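Local coordinates for endonuclease V (Streptomyces avermitilis, PDB 3GOC), which probably nicks DNA at the second phosphodiester bond 3' to a deoxyinosine, a magnesium-dependent step in the repair of deaminated bases, at residues A[171-176]-A[180-185]; A[22-27]-A[130-135]; A[121-126]-A[163-168]; A[114-119]-A[146-151]. One frame throughout, in Å; residues are numbered along the deposited sequence.

In the fold
Interactions 1, 3 and 4 join parts of one RNase H-like domain and touch one another. Interactions 3 and 4 are closest, with centres 7 Å apart. Leu164 N probably bonds to Ser149 O (2.7 Å), joining neighbouring strands of the sheet. Interactions 1 and 4 have centres 10 Å apart and meet where Phe184 packs on Tyr150. Interaction 2 packs helix 126-134 against the end region of helix 14-24. It reaches interaction 3 through the salt bridge from Asp22 OD1 to Arg122 NE (2.9 Å). Interaction 4 includes the magnesium ligand Asp114. In interaction 1, the side chain of Val183 lies about 8 Å from that of Asp114.

Interaction 1. Residues A[171-176]-A[180-185]; sequences GRALRT and VKPVFV
Arg175 folds over the connection of a beta hairpin and grips the backbone at Val180. Its CG leaves anti to the backbone N (chi1 -171°), and bends at chi2 and chi3 bring NH1 to Val180 O at 2.8 Å. The oxygen lies in the guanidinium plane. NH1, however, stands well above the carbonyl plane, not on a lone pair. NE and NH2 bond to Gly154 O and Pro153 O. A methionine here would probably leave all three carbonyls without their arginine donor and let the connection move.

Leu174, Val183 and Val185 point to one face of the hairpin. Leu174 CD2 lies 4.0 Å from Val185 CG2, and the two side chains cross obliquely. Beyond them Thr176 CG2 meets Val183 CG2 at 3.6 Å, nearly at a right angle. Thr176 OG1 is hydrogen-bonded to Arg208 O. On the other face Ala173 CB approaches the Phe184 ring at CE2, 3.8 Å away.

The backbone sets this alternation. Arg172-Val185 and Leu174-Val183 are hydrogen-bonded antiparallel pairs, with Ala173-Phe184 a non-hydrogen-bonded pair between them. Leu174 N reaches Val183 O in a nearly straight bond (2.8 Å, 171°). Helix 193-202 packs on Leu174 and Val185. Tyr150 of strand 149-150 meets Phe184 edge-to-face, and strand 160-165 pairs with the far side of strand 168-174.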
loop_
_atom_site.group_PDB
_atom_site.type_symbol
_atom_site.label_atom_id
_atom_site.label_comp_id
_atom_site.label_asym_id
_atom_site.label_seq_id
_atom_site.Cartn_x
_atom_site.Cartn_y
_atom_site.Cartn_z
ATOM N N GLY A 171 3.325 -4.176 17.133
ATOM C CA GLY A 171 3.496 -3.659 15.791
ATOM C C GLY A 171 4.087 -4.723 14.887
ATOM O O GLY A 171 4.029 -5.916 15.195
ATOM N N ARG A 172 4.654 -4.301 13.763
ATOM C CA ARG A 172 5.258 -5.254 12.841
ATOM C C ARG A 172 6.524 -4.730 12.198
ATOM O O ARG A 172 6.641 -3.537 11.921
ATOM C CB ARG A 172 4.284 -5.617 11.718
ATOM C CG ARG A 172 3.108 -6.458 12.143
ATOM C CD ARG A 172 2.136 -6.629 10.995
ATOM N NE ARG A 172 0.909 -7.285 11.432
ATOM C CZ ARG A 172 -0.211 -7.317 10.717
ATOM N NH1 ARG A 172 -1.281 -7.937 11.197
ATOM N NH2 ARG A 172 -0.262 -6.720 9.532
ATOM N N ALA A 173 7.478 -5.627 11.974
ATOM C CA ALA A 173 8.690 -5.255 11.267
ATOM C C ALA A 173 8.206 -5.462 9.829
ATOM O O ALA A 173 7.697 -6.533 9.488
ATOM C CB ALA A 173 9.822 -6.210 11.600
ATOM N N LEU A 174 8.335 -4.435 8.996
ATOM C CA LEU A 174 7.851 -4.506 7.623
ATOM C C LEU A 174 8.948 -4.275 6.601
ATOM O O LEU A 174 9.667 -3.279 6.670
ATOM C CB LEU A 174 6.757 -3.456 7.417
ATOM C CG LEU A 174 6.130 -3.361 6.026
ATOM C CD1 LEU A 174 5.307 -4.614 5.753
ATOM C CD2 LEU A 174 5.242 -2.120 5.949
ATOM N N ARG A 175 9.066 -5.198 5.651
ATOM C CA ARG A 175 10.064 -5.091 4.598
ATOM C C ARG A 175 9.520 -4.123 3.552
ATOM O O ARG A 175 8.631 -4.483 2.778
ATOM C CB ARG A 175 10.304 -6.469 3.957
ATOM C CG ARG A 175 11.485 -6.511 2.997
ATOM C CD ARG A 175 12.809 -6.610 3.748
ATOM N NE ARG A 175 12.955 -7.899 4.429
ATOM C CZ ARG A 175 13.992 -8.233 5.194
ATOM N NH1 ARG A 175 14.984 -7.375 5.386
ATOM N NH2 ARG A 175 14.038 -9.423 5.779
ATOM N N THR A 176 10.031 -2.892 3.532
ATOM C CA THR A 176 9.571 -1.903 2.559
ATOM C C THR A 176 10.403 -1.963 1.286
ATOM O O THR A 176 9.952 -1.545 0.225
ATOM C CB THR A 176 9.606 -0.470 3.148
ATOM O OG1 THR A 176 10.881 -0.234 3.760
ATOM C CG2 THR A 176 8.505 -0.300 4.192
ATOM N N VAL A 180 16.407 -5.340 1.992
ATOM C CA VAL A 180 16.867 -4.210 2.801
ATOM C C VAL A 180 16.261 -4.284 4.211
ATOM O O VAL A 180 15.173 -4.813 4.393
ATOM C CB VAL A 180 16.441 -2.867 2.148
ATOM C CG1 VAL A 180 16.871 -1.693 3.011
ATOM C CG2 VAL A 180 17.052 -2.754 0.756
ATOM N N LYS A 181 16.984 -3.757 5.196
ATOM C CA LYS A 181 16.537 -3.719 6.592
ATOM C C LYS A 181 15.087 -3.210 6.681
ATOM O O LYS A 181 14.737 -2.218 6.056
ATOM C CB LYS A 181 17.473 -2.796 7.378
ATOM C CG LYS A 181 16.888 -2.184 8.640
ATOM C CD LYS A 181 16.671 -3.222 9.721
ATOM C CE LYS A 181 16.129 -2.580 10.986
ATOM N NZ LYS A 181 17.060 -1.543 11.537
ATOM N N PRO A 182 14.224 -3.884 7.461
ATOM C CA PRO A 182 12.836 -3.415 7.551
ATOM C C PRO A 182 12.640 -2.177 8.418
ATOM O O PRO A 182 13.574 -1.707 9.083
ATOM C CB PRO A 182 12.101 -4.622 8.128
ATOM C CG PRO A 182 13.142 -5.243 9.021
ATOM C CD PRO A 182 14.400 -5.162 8.180
ATOM N N VAL A 183 11.426 -1.633 8.380
ATOM C CA VAL A 183 11.080 -0.490 9.217
ATOM C C VAL A 183 10.107 -1.069 10.230
ATOM O O VAL A 183 9.692 -2.220 10.100
ATOM C CB VAL A 183 10.431 0.674 8.422
ATOM C CG1 VAL A 183 11.467 1.282 7.490
ATOM C CG2 VAL A 183 9.219 0.198 7.644
ATOM N N PHE A 184 9.743 -0.285 11.234
ATOM C CA PHE A 184 8.879 -0.779 12.290
ATOM C C PHE A 184 7.601 0.013 12.398
ATOM O O PHE A 184 7.581 1.175 12.802
ATOM C CB PHE A 184 9.701 -0.801 13.574
ATOM C CG PHE A 184 10.991 -1.550 13.407
ATOM C CD1 PHE A 184 12.144 -0.901 12.956
ATOM C CD2 PHE A 184 11.013 -2.936 13.550
ATOM C CE1 PHE A 184 13.295 -1.626 12.639
ATOM C CE2 PHE A 184 12.150 -3.672 13.240
ATOM C CZ PHE A 184 13.298 -3.016 12.778
ATOM N N VAL A 185 6.525 -0.664 12.021
ATOM C CA VAL A 185 5.194 -0.088 11.966
ATOM C C VAL A 185 4.328 -0.385 13.180
ATOM O O VAL A 185 4.253 -1.522 13.631
ATOM C CB VAL A 185 4.469 -0.629 10.716
ATOM C CG1 VAL A 185 3.088 -0.018 10.589
ATOM C CG2 VAL A 185 5.308 -0.345 9.481
HETATM O O HOH W 1 13.013 -2.999 3.971
#

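Interaction 2. Residues A[22-27]-A[130-135]; sequences DELRGR and LGVLTG
Val132 pushes its two methyls against Leu24 and Arg27. The contact joins the last turns of helix 126-134 to the end region of helix 14-24 and the residues that follow it, in an RNase H-like domain. No hydrogen bond crosses between the two segments.

The apolar packing is carried by few atoms. Val132 CG1 lies 3.4 Å from Arg27 CB. Val132 CG2 faces the backbone and comes within 3.8 Å of Leu24 O. Further along, Leu24 CD1 touches Leu133 CD2 at 4.1 Å, the two side chains crossing at about a right angle. Leu24 also rests on Phe124, and Val132 on Val28.

The guanidinium contact is of another kind. The Arg27 chain starts beside its backbone N and bends at chi2 and chi3. This lays one face of the guanidinium over Val132 CG1, with NE 3.5 Å from that methyl. The charged group is thus packed on a hydrocarbon. With an alanine here both methyls would go, which would probably open a gap beside Leu24 O and leave the Arg27 guanidinium freer to turn.

No polar bond links the two segments; several lie within them. Arg25 NH1 forms a salt bridge with Asp22 OD1 at 2.9 Å, meeting the carboxylate from above its plane. Asp22 OD1 has a second partner in Arg122. After helix 126-134 the chain leaves helical geometry at Gly135, which has positive phi. In the last turn of the helix, Leu130 O takes two donors from opposite faces of its carbonyl plane: Thr134 N at 3.0 Å and Thr134 OG1 at 2.8 Å.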
loop_
_atom_site.group_PDB
_atom_site.type_symbol
_atom_site.label_atom_id
_atom_site.label_comp_id
_atom_site.label_asym_id
_atom_site.label_seq_id
_atom_site.Cartn_x
_atom_site.Cartn_y
_atom_site.Cartn_z
ATOM N N ASP A 22 -1.950 7.250 30.989
ATOM C CA ASP A 22 -2.886 6.200 31.378
ATOM C C ASP A 22 -4.343 6.620 31.194
ATOM O O ASP A 22 -5.206 5.784 30.932
ATOM C CB ASP A 22 -2.646 5.767 32.827
ATOM C CG ASP A 22 -1.296 5.096 33.019
ATOM O OD1 ASP A 22 -0.775 4.511 32.044
ATOM O OD2 ASP A 22 -0.766 5.138 34.146
ATOM N N GLU A 23 -4.613 7.913 31.322
ATOM C CA GLU A 23 -5.970 8.419 31.170
ATOM C C GLU A 23 -6.375 8.562 29.703
ATOM O O GLU A 23 -7.484 8.185 29.322
ATOM C CB GLU A 23 -6.102 9.760 31.893
ATOM C CG GLU A 23 -5.903 9.642 33.402
ATOM C CD GLU A 23 -5.614 10.970 34.078
ATOM O OE1 GLU A 23 -5.438 10.987 35.316
ATOM O OE2 GLU A 23 -5.556 12.001 33.375
ATOM N N LEU A 24 -5.473 9.092 28.882
ATOM C CA LEU A 24 -5.759 9.283 27.463
ATOM C C LEU A 24 -5.713 7.996 26.638
ATOM O O LEU A 24 -6.327 7.919 25.571
ATOM C CB LEU A 24 -4.792 10.307 26.857
ATOM C CG LEU A 24 -4.939 11.765 27.306
ATOM C CD1 LEU A 24 -3.910 12.626 26.588
ATOM C CD2 LEU A 24 -6.351 12.258 27.005
ATOM N N ARG A 25 -4.996 6.991 27.128
ATOM C CA ARG A 25 -4.882 5.725 26.409
ATOM C C ARG A 25 -6.254 5.085 26.237
ATOM O O ARG A 25 -6.481 4.333 25.291
ATOM C CB ARG A 25 -3.966 4.760 27.162
ATOM C CG ARG A 25 -3.523 3.566 26.332
ATOM C CD ARG A 25 -3.251 2.351 27.205
ATOM N NE ARG A 25 -2.484 2.690 28.402
ATOM C CZ ARG A 25 -2.103 1.805 29.317
ATOM N NH1 ARG A 25 -1.412 2.202 30.376
ATOM N NH2 ARG A 25 -2.413 0.525 29.170
ATOM N N GLY A 26 -7.161 5.390 27.161
ATOM C CA GLY A 26 -8.502 4.836 27.099
ATOM C C GLY A 26 -9.325 5.362 25.939
ATOM O O GLY A 26 -10.412 4.854 25.662
ATOM N N ARG A 27 -8.817 6.381 25.255
ATOM C CA ARG A 27 -9.532 6.948 24.123
ATOM C C ARG A 27 -9.049 6.351 22.804
ATOM O O ARG A 27 -9.645 6.587 21.756
ATOM C CB ARG A 27 -9.370 8.473 24.105
ATOM C CG ARG A 27 -10.005 9.167 25.308
ATOM C CD ARG A 27 -10.872 10.341 24.884
ATOM N NE ARG A 27 -10.090 11.522 24.533
ATOM C CZ ARG A 27 -9.461 12.286 25.420
ATOM N NH1 ARG A 27 -8.771 13.347 25.016
ATOM N NH2 ARG A 27 -9.531 11.995 26.711
ATOM N N LEU A 130 -0.953 11.690 19.727
ATOM C CA LEU A 130 -1.393 12.672 18.739
ATOM C C LEU A 130 -2.762 12.281 18.181
ATOM O O LEU A 130 -3.622 13.134 17.952
ATOM C CB LEU A 130 -0.372 12.762 17.602
ATOM C CG LEU A 130 -0.653 13.771 16.488
ATOM C CD1 LEU A 130 -0.567 15.198 17.030
ATOM C CD2 LEU A 130 0.364 13.565 15.370
ATOM N N GLY A 131 -2.955 10.983 17.974
ATOM C CA GLY A 131 -4.221 10.497 17.450
ATOM C C GLY A 131 -5.403 10.832 18.344
ATOM O O GLY A 131 -6.425 11.353 17.891
ATOM N N VAL A 132 -5.270 10.536 19.630
ATOM C CA VAL A 132 -6.349 10.812 20.568
ATOM C C VAL A 132 -6.638 12.308 20.736
ATOM O O VAL A 132 -7.796 12.708 20.879
ATOM C CB VAL A 132 -6.053 10.173 21.942
ATOM C CG1 VAL A 132 -7.071 10.646 22.977
ATOM C CG2 VAL A 132 -6.109 8.654 21.810
ATOM N N LEU A 133 -5.599 13.139 20.711
ATOM C CA LEU A 133 -5.804 14.578 20.864
ATOM C C LEU A 133 -6.455 15.218 19.639
ATOM O O LEU A 133 -7.249 16.150 19.771
ATOM C CB LEU A 133 -4.476 15.281 21.155
ATOM C CG LEU A 133 -3.823 14.950 22.500
ATOM C CD1 LEU A 133 -2.508 15.702 22.621
ATOM C CD2 LEU A 133 -4.760 15.324 23.640
ATOM N N THR A 134 -6.115 14.721 18.454
ATOM C CA THR A 134 -6.663 15.264 17.214
ATOM C C THR A 134 -7.935 14.551 16.788
ATOM O O THR A 134 -8.752 15.110 16.051
ATOM C CB THR A 134 -5.670 15.131 16.043
ATOM O OG1 THR A 134 -5.390 13.745 15.812
ATOM C CG2 THR A 134 -4.374 15.872 16.346
ATOM N N GLY A 135 -8.092 13.317 17.255
ATOM C CA GLY A 135 -9.243 12.516 16.889
ATOM C C GLY A 135 -9.057 11.924 15.500
ATOM O O GLY A 135 -9.967 11.301 14.963
#

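Interaction 3. Residues A[121-126]-A[163-168]; sequences PRRFGL and LLAGAD
Arg123 NH2 lies against the methyl of Ala165, with CB 3.7 Å away. This is the packed part of a small contact. The methyl approaches the guanidinium obliquely. Ala165 is backed by Phe148 and Val170, and the arginine chain also rests on Val170. A bend at chi2 (-70°) turns the chain of Arg123 toward the strand. NH1 is hydrogen-bonded to His120 O.

The segment 163-168 contains the tight turn of a beta hairpin that joins strands 160-165 and 168-174. A type II' turn runs from Ala165 to Asp168, and Gly166 takes the positive phi (81°) of its second position. Ala165 N bonds to Asp168 O at 2.8 Å, while the return bond from Asp168 N to Ala165 O is longer, 3.3 Å. The turn sets the Asp168 side chain and the Ala165 carbonyl near each other.

The outer side is looser and runs through water. Asp168 OD1 lies at the edge of the Arg123 guanidinium, near its plane, but the salt bridge to NH2 is long at 3.8 Å. The carboxylate and guanidinium planes stand 68° apart. A water at the edge of the guanidinium, in its plane, bridges the groups. It donates to Asp168 OD1 at 2.8 Å and to Ala165 O at 2.6 Å, and accepts a weak bond from Arg123 NH2 at 2.7 Å.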
loop_
_atom_site.group_PDB
_atom_site.type_symbol
_atom_site.label_atom_id
_atom_site.label_comp_id
_atom_site.label_asym_id
_atom_site.label_seq_id
_atom_site.Cartn_x
_atom_site.Cartn_y
_atom_site.Cartn_z
ATOM N N PRO A 121 6.388 1.725 26.006
ATOM C CA PRO A 121 6.343 1.144 27.352
ATOM C C PRO A 121 4.965 1.194 28.012
ATOM O O PRO A 121 4.606 0.294 28.771
ATOM C CB PRO A 121 7.404 1.948 28.114
ATOM C CG PRO A 121 7.555 3.217 27.304
ATOM C CD PRO A 121 7.488 2.697 25.900
ATOM N N ARG A 122 4.197 2.240 27.722
ATOM C CA ARG A 122 2.859 2.370 28.279
ATOM C C ARG A 122 1.804 2.300 27.183
ATOM O O ARG A 122 0.662 2.730 27.366
ATOM C CB ARG A 122 2.720 3.680 29.062
ATOM C CG ARG A 122 3.078 3.556 30.536
ATOM C CD ARG A 122 2.798 4.851 31.281
ATOM N NE ARG A 122 2.091 4.622 32.539
ATOM C CZ ARG A 122 2.601 3.980 33.585
ATOM N NH1 ARG A 122 3.834 3.494 33.535
ATOM N NH2 ARG A 122 1.877 3.830 34.686
ATOM N N ARG A 123 2.200 1.748 26.040
ATOM C CA ARG A 123 1.308 1.601 24.897
ATOM C C ARG A 123 0.678 2.937 24.513
ATOM O O ARG A 123 -0.467 2.992 24.069
ATOM C CB ARG A 123 0.211 0.583 25.224
ATOM C CG ARG A 123 0.736 -0.773 25.685
ATOM C CD ARG A 123 1.408 -1.538 24.552
ATOM N NE ARG A 123 1.831 -2.875 24.976
ATOM C CZ ARG A 123 2.952 -3.138 25.640
ATOM N NH1 ARG A 123 3.789 -2.159 25.961
ATOM N NH2 ARG A 123 3.234 -4.384 25.995
ATOM N N PHE A 124 1.431 4.018 24.677
ATOM C CA PHE A 124 0.907 5.336 24.345
ATOM C C PHE A 124 2.009 6.269 23.859
ATOM O O PHE A 124 2.294 7.293 24.480
ATOM C CB PHE A 124 0.196 5.932 25.564
ATOM C CG PHE A 124 -0.729 7.070 25.227
ATOM C CD1 PHE A 124 -0.451 8.364 25.659
ATOM C CD2 PHE A 124 -1.899 6.839 24.511
ATOM C CE1 PHE A 124 -1.321 9.417 25.366
ATOM C CE2 PHE A 124 -2.777 7.881 24.209
ATOM C CZ PHE A 124 -2.494 9.169 24.644
ATOM N N GLY A 125 2.625 5.900 22.740
ATOM C CA GLY A 125 3.682 6.714 22.169
ATOM C C GLY A 125 3.121 7.882 21.375
ATOM O O GLY A 125 1.904 8.068 21.298
ATOM N N LEU A 126 4.015 8.648 20.761
ATOM C CA LEU A 126 3.656 9.833 19.987
ATOM C C LEU A 126 2.450 9.689 19.060
ATOM O O LEU A 126 1.527 10.504 19.097
ATOM C CB LEU A 126 4.863 10.287 19.165
ATOM C CG LEU A 126 4.651 11.478 18.231
ATOM C CD1 LEU A 126 4.383 12.729 19.059
ATOM C CD2 LEU A 126 5.889 11.664 17.359
ATOM N N LEU A 163 6.270 -7.460 15.853
ATOM C CA LEU A 163 7.227 -6.672 16.628
ATOM C C LEU A 163 6.728 -6.873 18.056
ATOM O O LEU A 163 5.583 -6.546 18.364
ATOM C CB LEU A 163 7.154 -5.192 16.243
ATOM C CG LEU A 163 8.188 -4.287 16.920
ATOM C CD1 LEU A 163 9.601 -4.724 16.538
ATOM C CD2 LEU A 163 7.950 -2.835 16.504
ATOM N N LEU A 164 7.581 -7.401 18.928
ATOM C CA LEU A 164 7.160 -7.711 20.292
ATOM C C LEU A 164 7.757 -6.926 21.454
ATOM O O LEU A 164 8.937 -6.588 21.457
ATOM C CB LEU A 164 7.407 -9.201 20.556
ATOM C CG LEU A 164 6.897 -10.212 19.525
ATOM C CD1 LEU A 164 7.276 -11.626 19.961
ATOM C CD2 LEU A 164 5.395 -10.095 19.375
ATOM N N ALA A 165 6.911 -6.654 22.445
ATOM C CA ALA A 165 7.323 -5.985 23.671
ATOM C C ALA A 165 7.167 -7.128 24.664
ATOM O O ALA A 165 6.078 -7.371 25.184
ATOM C CB ALA A 165 6.376 -4.844 24.014
ATOM N N GLY A 166 8.257 -7.847 24.906
ATOM C CA GLY A 166 8.183 -8.994 25.787
ATOM C C GLY A 166 7.624 -10.120 24.936
ATOM O O GLY A 166 8.331 -10.683 24.101
ATOM N N ALA A 167 6.348 -10.438 25.126
ATOM C CA ALA A 167 5.709 -11.495 24.349
ATOM C C ALA A 167 4.473 -10.956 23.640
ATOM O O ALA A 167 3.777 -11.685 22.931
ATOM C CB ALA A 167 5.322 -12.650 25.264
ATOM N N ASP A 168 4.212 -9.668 23.832
ATOM C CA ASP A 168 3.044 -9.014 23.244
ATOM C C ASP A 168 3.339 -8.283 21.941
ATOM O O ASP A 168 4.289 -7.504 21.852
ATOM C CB ASP A 168 2.468 -8.017 24.244
ATOM C CG ASP A 168 2.042 -8.675 25.533
ATOM O OD1 ASP A 168 2.129 -8.014 26.591
ATOM O OD2 ASP A 168 1.614 -9.848 25.476
HETATM O O HOH W 2 4.453 -6.550 27.062
#

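Interaction 4. Residues A[114-119]-A[146-151]; sequences DGYGVA and FTFSYE
Tyr116 OH comes up against Phe146, 3.6 Å from its N and 3.7 Å from its CB, and is hydrogen-bonded to Asn144 O. Phe146 N is in turn bonded to Asn144 OD1. Asn144 thus holds both sides of the contact with its backbone and side-chain oxygens. The segment 114-119 is the loop that leaves strand 110-114 of the RNase H-like sheet. It starts at Asp114, which binds magnesium in this structure. The segment 146-151 leads into the edge strand 149-150.

Tyr116 meets the CB of Phe146 and the ring of Phe148. Tyr116 is turned with CG anti to its carbonyl carbon (chi1 -43°), and its ring reaches toward both phenylalanines. Phe146 CB meets it obliquely, 4.0 Å from Tyr116 CZ. Phe148 CE1 also approaches it obliquely, 4.2 Å from Tyr116 CD2. Seen from the phenylalanine, Tyr116 CD2 lies at the ring edge. Within the second segment Phe148 CZ lies at the edge of the Phe146 ring, and Thr147 CB sits over one face of it.

The inner part is closed by Phe148. Its ring is buried and backed by Leu163 and Ala165 of strand 160-165 and Val170 of strand 168-174. The loop is held to the sheet by Gly117 N, bonded to Ser186 OG. The side chain of Phe146 lies about 8 Å from that of Tyr84, a predicted contact with target DNA. Phe148 CE1 packs on Ala119 CB at 3.7 Å, while Phe148 CZ presses on the backbone, 3.3 Å from Ala119 C.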
loop_
_atom_site.group_PDB
_atom_site.type_symbol
_atom_site.label_atom_id
_atom_site.label_comp_id
_atom_site.label_asym_id
_atom_site.label_seq_id
_atom_site.Cartn_x
_atom_site.Cartn_y
_atom_site.Cartn_z
ATOM N N ASP A 114 7.033 9.758 12.486
ATOM C CA ASP A 114 8.343 9.119 12.424
ATOM C C ASP A 114 8.582 8.734 13.878
ATOM O O ASP A 114 9.195 9.479 14.645
ATOM C CB ASP A 114 9.413 10.110 11.974
ATOM C CG ASP A 114 10.803 9.504 11.973
ATOM O OD1 ASP A 114 11.798 10.264 12.040
ATOM O OD2 ASP A 114 10.918 8.266 11.903
ATOM N N GLY A 115 8.083 7.565 14.252
ATOM C CA GLY A 115 8.199 7.120 15.623
ATOM C C GLY A 115 7.268 5.963 15.902
ATOM O O GLY A 115 7.039 5.125 15.029
ATOM N N TYR A 116 6.713 5.931 17.111
ATOM C CA TYR A 116 5.849 4.832 17.528
ATOM C C TYR A 116 4.475 5.221 18.077
ATOM O O TYR A 116 4.256 6.346 18.532
ATOM C CB TYR A 116 6.564 3.994 18.600
ATOM C CG TYR A 116 8.032 3.706 18.324
ATOM C CD1 TYR A 116 9.011 4.661 18.589
ATOM C CD2 TYR A 116 8.433 2.494 17.776
ATOM C CE1 TYR A 116 10.356 4.419 18.312
ATOM C CE2 TYR A 116 9.775 2.236 17.495
ATOM C CZ TYR A 116 10.729 3.201 17.762
ATOM O OH TYR A 116 12.047 2.959 17.457
ATOM N N GLY A 117 3.558 4.260 18.022
ATOM C CA GLY A 117 2.219 4.446 18.549
ATOM C C GLY A 117 2.073 3.529 19.757
ATOM O O GLY A 117 2.597 3.821 20.830
ATOM N N VAL A 118 1.377 2.408 19.591
ATOM C CA VAL A 118 1.186 1.464 20.691
ATOM C C VAL A 118 2.486 0.764 21.101
ATOM O O VAL A 118 2.578 0.196 22.197
ATOM C CB VAL A 118 0.123 0.402 20.334
ATOM C CG1 VAL A 118 -1.224 1.075 20.120
ATOM C CG2 VAL A 118 0.538 -0.348 19.088
ATOM N N ALA A 119 3.486 0.795 20.223
ATOM C CA ALA A 119 4.790 0.188 20.512
ATOM C C ALA A 119 5.493 1.178 21.427
ATOM O O ALA A 119 6.367 1.939 21.004
ATOM C CB ALA A 119 5.583 -0.001 19.214
ATOM N N PHE A 146 13.833 0.064 18.620
ATOM C CA PHE A 146 13.871 0.466 20.020
ATOM C C PHE A 146 14.319 -0.764 20.811
ATOM O O PHE A 146 15.299 -1.412 20.451
ATOM C CB PHE A 146 12.482 0.916 20.491
ATOM C CG PHE A 146 12.485 1.579 21.841
ATOM C CD1 PHE A 146 11.485 1.301 22.768
ATOM C CD2 PHE A 146 13.484 2.489 22.182
ATOM C CE1 PHE A 146 11.480 1.915 24.023
ATOM C CE2 PHE A 146 13.489 3.111 23.433
ATOM C CZ PHE A 146 12.485 2.824 24.354
ATOM N N THR A 147 13.590 -1.099 21.870
ATOM C CA THR A 147 13.937 -2.254 22.684
ATOM C C THR A 147 13.047 -3.465 22.381
ATOM O O THR A 147 13.073 -4.463 23.102
ATOM C CB THR A 147 13.830 -1.905 24.181
ATOM O OG1 THR A 147 14.299 -3.006 24.969
ATOM C CG2 THR A 147 12.387 -1.595 24.545
ATOM N N PHE A 148 12.269 -3.382 21.307
ATOM C CA PHE A 148 11.377 -4.468 20.927
ATOM C C PHE A 148 12.112 -5.552 20.140
ATOM O O PHE A 148 13.171 -5.305 19.562
ATOM C CB PHE A 148 10.210 -3.913 20.103
ATOM C CG PHE A 148 9.498 -2.770 20.769
ATOM C CD1 PHE A 148 9.476 -1.506 20.179
ATOM C CD2 PHE A 148 8.878 -2.948 22.006
ATOM C CE1 PHE A 148 8.848 -0.436 20.810
ATOM C CE2 PHE A 148 8.246 -1.887 22.648
ATOM C CZ PHE A 148 8.231 -0.625 22.053
ATOM N N SER A 149 11.548 -6.755 20.123
ATOM C CA SER A 149 12.171 -7.860 19.412
ATOM C C SER A 149 11.321 -8.303 18.232
ATOM O O SER A 149 10.125 -8.023 18.170
ATOM C CB SER A 149 12.376 -9.044 20.353
ATOM O OG SER A 149 11.132 -9.604 20.727
ATOM N N TYR A 150 11.949 -9.001 17.297
ATOM C CA TYR A 150 11.243 -9.476 16.124
ATOM C C TYR A 150 12.067 -10.499 15.368
ATOM O O TYR A 150 13.299 -10.479 15.408
ATOM C CB TYR A 150 10.917 -8.297 15.199
ATOM C CG TYR A 150 12.134 -7.672 14.543
ATOM C CD1 TYR A 150 12.487 -7.999 13.234
ATOM C CD2 TYR A 150 12.929 -6.756 15.232
ATOM C CE1 TYR A 150 13.600 -7.423 12.622
ATOM C CE2 TYR A 150 14.051 -6.176 14.632
ATOM C CZ TYR A 150 14.376 -6.514 13.326
ATOM O OH TYR A 150 15.468 -5.938 12.716
ATOM N N GLU A 151 11.368 -11.405 14.697
ATOM C CA GLU A 151 12.005 -12.419 13.869
ATOM C C GLU A 151 12.173 -11.731 12.521
ATOM O O GLU A 151 11.331 -10.916 12.136
ATOM C CB GLU A 151 11.084 -13.631 13.696
ATOM C CG GLU A 151 10.751 -14.376 14.978
ATOM C CD GLU A 151 11.908 -15.211 15.496
ATOM O OE1 GLU A 151 11.733 -15.897 16.527
ATOM O OE2 GLU A 151 12.991 -15.184 14.873
#